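Local coordinates for DNA-binding protein Sso10a-2 (Sulfolobus solfataricus, PDB 4HW0) that probably binds DNA through winged-helix domains carried on an antiparallel two-stranded coiled coil, and is implicated in compacting and organizing archaeal chromatin, at residues A[25-30]-A[39-44]. Numbering follows the deposited sequence.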
ATOM      1  N   CYS A  25      30.864   3.163  -0.850  1.00 31.96           N
ATOM      2  CA  CYS A  25      30.732   1.720  -0.574  1.00 32.89           C
ATOM      3  C   CYS A  25      31.505   0.987  -1.658  1.00 31.40           C
ATOM      4  O   CYS A  25      31.410   1.307  -2.857  1.00 32.78           O
ATOM      5  CB  CYS A  25      29.255   1.255  -0.538  1.00 31.03           C
ATOM      6  SG  CYS A  25      28.360   1.695  -2.053  0.88 34.84           S
ATOM      7  N   GLY A  26      32.243  -0.015  -1.262  1.00 31.63           N
ATOM      8  CA  GLY A  26      32.703  -1.055  -2.178  1.00 31.64           C
ATOM      9  C   GLY A  26      31.748  -2.249  -2.152  1.00 32.14           C
ATOM     10  O   GLY A  26      30.709  -2.225  -1.492  1.00 30.73           O
ATOM     11  N   ILE A  27      32.107  -3.279  -2.883  1.00 33.00           N
ATOM     12  CA  ILE A  27      31.217  -4.408  -3.082  1.00 34.21           C
ATOM     13  C   ILE A  27      30.984  -5.197  -1.800  1.00 34.21           C
ATOM     14  O   ILE A  27      29.903  -5.722  -1.597  1.00 32.65           O
ATOM     15  CB  ILE A  27      31.753  -5.282  -4.221  1.00 38.72           C
ATOM     16  CG1 ILE A  27      30.735  -6.357  -4.641  1.00 39.96           C
ATOM     17  CG2 ILE A  27      33.063  -5.930  -3.845  1.00 40.48           C
ATOM     18  CD1 ILE A  27      29.516  -5.831  -5.364  1.00 38.24           C
ATOM     19  N   THR A  28      31.987  -5.276  -0.932  1.00 35.48           N
ATOM     20  CA  THR A  28      31.841  -5.931   0.337  1.00 38.49           C
ATOM     21  C   THR A  28      30.746  -5.271   1.161  1.00 37.27           C
ATOM     22  O   THR A  28      29.836  -5.923   1.688  1.00 36.18           O
ATOM     23  CB  THR A  28      33.168  -5.949   1.145  1.00 41.69           C
ATOM     24  OG1 THR A  28      34.147  -6.609   0.352  1.00 46.19           O
ATOM     25  CG2 THR A  28      32.994  -6.674   2.511  1.00 44.88           C
ATOM     26  N   ARG A  29      30.815  -3.961   1.242  1.00 34.79           N
ATOM     27  CA  ARG A  29      29.847  -3.220   1.985  1.00 34.29           C
ATOM     28  C   ARG A  29      28.478  -3.382   1.376  1.00 32.66           C
ATOM     29  O   ARG A  29      27.485  -3.490   2.096  1.00 30.85           O
ATOM     30  CB  ARG A  29      30.269  -1.773   1.935  1.00 37.10           C
ATOM     31  CG  ARG A  29      30.189  -1.034   3.204  1.00 40.49           C
ATOM     32  CD  ARG A  29      31.021   0.204   3.256  1.00 42.52           C
ATOM     33  NE  ARG A  29      30.070   1.299   3.456  1.00 47.58           N
ATOM     34  CZ  ARG A  29      30.321   2.447   4.090  1.00 50.73           C
ATOM     35  NH1 ARG A  29      31.545   2.684   4.562  1.00 46.69           N
ATOM     36  NH2 ARG A  29      29.339   3.385   4.192  1.00 51.72           N
ATOM     37  N   VAL A  30      28.401  -3.417   0.022  1.00 28.92           N
ATOM     38  CA  VAL A  30      27.142  -3.613  -0.620  1.00 27.65           C
ATOM     39  C   VAL A  30      26.576  -5.016  -0.403  1.00 27.40           C
ATOM     40  O   VAL A  30      25.430  -5.150  -0.034  1.00 28.95           O
ATOM     41  CB  VAL A  30      27.213  -3.321  -2.136  1.00 27.21           C
ATOM     42  CG1 VAL A  30      25.915  -3.761  -2.779  1.00 26.12           C
ATOM     43  CG2 VAL A  30      27.506  -1.862  -2.322  1.00 26.90           C
ATOM     44  N   VAL A  39      25.845 -11.473  -7.741  1.00 34.07           N
ATOM     45  CA  VAL A  39      25.101 -11.387  -8.994  1.00 34.09           C
ATOM     46  C   VAL A  39      24.004 -10.353  -8.882  1.00 32.39           C
ATOM     47  O   VAL A  39      23.895  -9.438  -9.740  1.00 31.80           O
ATOM     48  CB  VAL A  39      24.532 -12.782  -9.373  1.00 36.91           C
ATOM     49  CG1 VAL A  39      23.706 -12.707 -10.648  1.00 38.61           C
ATOM     50  CG2 VAL A  39      25.680 -13.761  -9.538  1.00 37.61           C
ATOM     51  N   VAL A  40      23.236 -10.413  -7.808  1.00 30.79           N
ATOM     52  CA  VAL A  40      22.200  -9.384  -7.551  1.00 30.83           C
ATOM     53  C   VAL A  40      22.832  -8.025  -7.368  1.00 29.61           C
ATOM     54  O   VAL A  40      22.359  -7.049  -7.882  1.00 30.00           O
ATOM     55  CB  VAL A  40      21.354  -9.775  -6.326  1.00 31.56           C
ATOM     56  CG1 VAL A  40      20.352  -8.705  -5.976  1.00 30.81           C
ATOM     57  CG2 VAL A  40      20.650 -11.120  -6.545  1.00 34.16           C
ATOM     58  N   ALA A  41      23.927  -7.954  -6.597  1.00 30.46           N
ATOM     59  CA  ALA A  41      24.569  -6.675  -6.338  1.00 28.48           C
ATOM     60  C   ALA A  41      25.015  -6.037  -7.645  1.00 28.32           C
ATOM     61  O   ALA A  41      24.779  -4.853  -7.884  1.00 26.34           O
ATOM     62  CB  ALA A  41      25.753  -6.824  -5.419  1.00 28.21           C
ATOM     63  N   GLN A  42      25.639  -6.829  -8.520  1.00 29.80           N
ATOM     64  CA  GLN A  42      26.136  -6.295  -9.803  1.00 32.32           C
ATOM     65  C   GLN A  42      24.995  -5.675 -10.627  1.00 30.57           C
ATOM     66  O   GLN A  42      25.109  -4.544 -11.210  1.00 27.23           O
ATOM     67  CB  GLN A  42      26.777  -7.459 -10.585  1.00 38.40           C
ATOM     68  CG  GLN A  42      27.993  -7.098 -11.290  1.00 47.61           C
ATOM     69  CD  GLN A  42      28.944  -6.468 -10.316  1.00 56.64           C
ATOM     70  OE1 GLN A  42      29.564  -5.447 -10.613  1.00 65.24           O
ATOM     71  NE2 GLN A  42      29.016  -7.034  -9.112  1.00 63.33           N
ATOM     72  N   LYS A  43      23.880  -6.400 -10.691  1.00 29.98           N
ATOM     73  CA  LYS A  43      22.738  -5.872 -11.450  1.00 32.44           C
ATOM     74  C   LYS A  43      22.207  -4.520 -10.895  1.00 30.61           C
ATOM     75  O   LYS A  43      21.963  -3.530 -11.629  1.00 27.98           O
ATOM     76  CB  LYS A  43      21.636  -6.898 -11.411  1.00 35.97           C
ATOM     77  CG  LYS A  43      20.405  -6.401 -12.132  1.00 39.27           C
ATOM     78  CD  LYS A  43      19.167  -7.207 -11.867  1.00 46.45           C
ATOM     79  CE  LYS A  43      18.018  -6.746 -12.759  1.00 52.29           C
ATOM     80  NZ  LYS A  43      16.948  -7.774 -12.730  1.00 56.18           N
ATOM     81  N   TYR A  44      21.923  -4.500  -9.597  1.00 28.97           N
ATOM     82  CA  TYR A  44      21.408  -3.283  -8.973  1.00 29.99           C
ATOM     83  C   TYR A  44      22.358  -2.139  -8.932  1.00 26.67           C
ATOM     84  O   TYR A  44      21.940  -0.993  -9.136  1.00 26.44           O
ATOM     85  CB  TYR A  44      20.970  -3.572  -7.532  1.00 34.19           C
ATOM     86  CG  TYR A  44      19.649  -4.262  -7.526  1.00 41.37           C
ATOM     87  CD1 TYR A  44      19.535  -5.629  -7.734  1.00 44.49           C
ATOM     88  CD2 TYR A  44      18.515  -3.538  -7.286  1.00 52.20           C
ATOM     89  CE1 TYR A  44      18.324  -6.255  -7.718  1.00 50.03           C
ATOM     90  CE2 TYR A  44      17.292  -4.150  -7.242  1.00 55.37           C
ATOM     91  CZ  TYR A  44      17.199  -5.507  -7.454  1.00 56.27           C
ATOM     92  OH  TYR A  44      15.954  -6.067  -7.447  1.00 67.25           O
TER
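Ile27 and Val30 converge on the methyl of Ala41, where helices 27-34 and 38-50 of the helix-turn-helix meet within the winged-helix domain. The pair is consistent with the small side chain of Ala41 allowing a close approach: the CA atoms of Val30 and Ala41 lie 7.0 Å apart, and no hydrogen bond joins the two segments. On the buried side, with CG1 anti to the backbone N (chi1 171°), Val30 reaches Ala41 CB through that branch at 4.0 Å. Leu45 and, from helix 10-18, Ile17 also pack against Val30, which extends this apolar patch into the three-helix core. The other flank is more polar and partly open to solvent, though its contacts are no longer. Here Gln42, whose chain bends at chi2 (54°), brings its amide round to Ile27, the two side chains crossing at about a right angle; the amide is met by a methyl, so this is a van der Waals contact, and Gln42 also touches Lys63 on strand 62-67, which belongs to the wing hairpin. Ile27, partly exposed at the first turn after the N-cap Gly26, links both zones through a single atom: its CD1 lies 3.9 Å from Ala41 CB and 4.0 Å from Gln42 NE2.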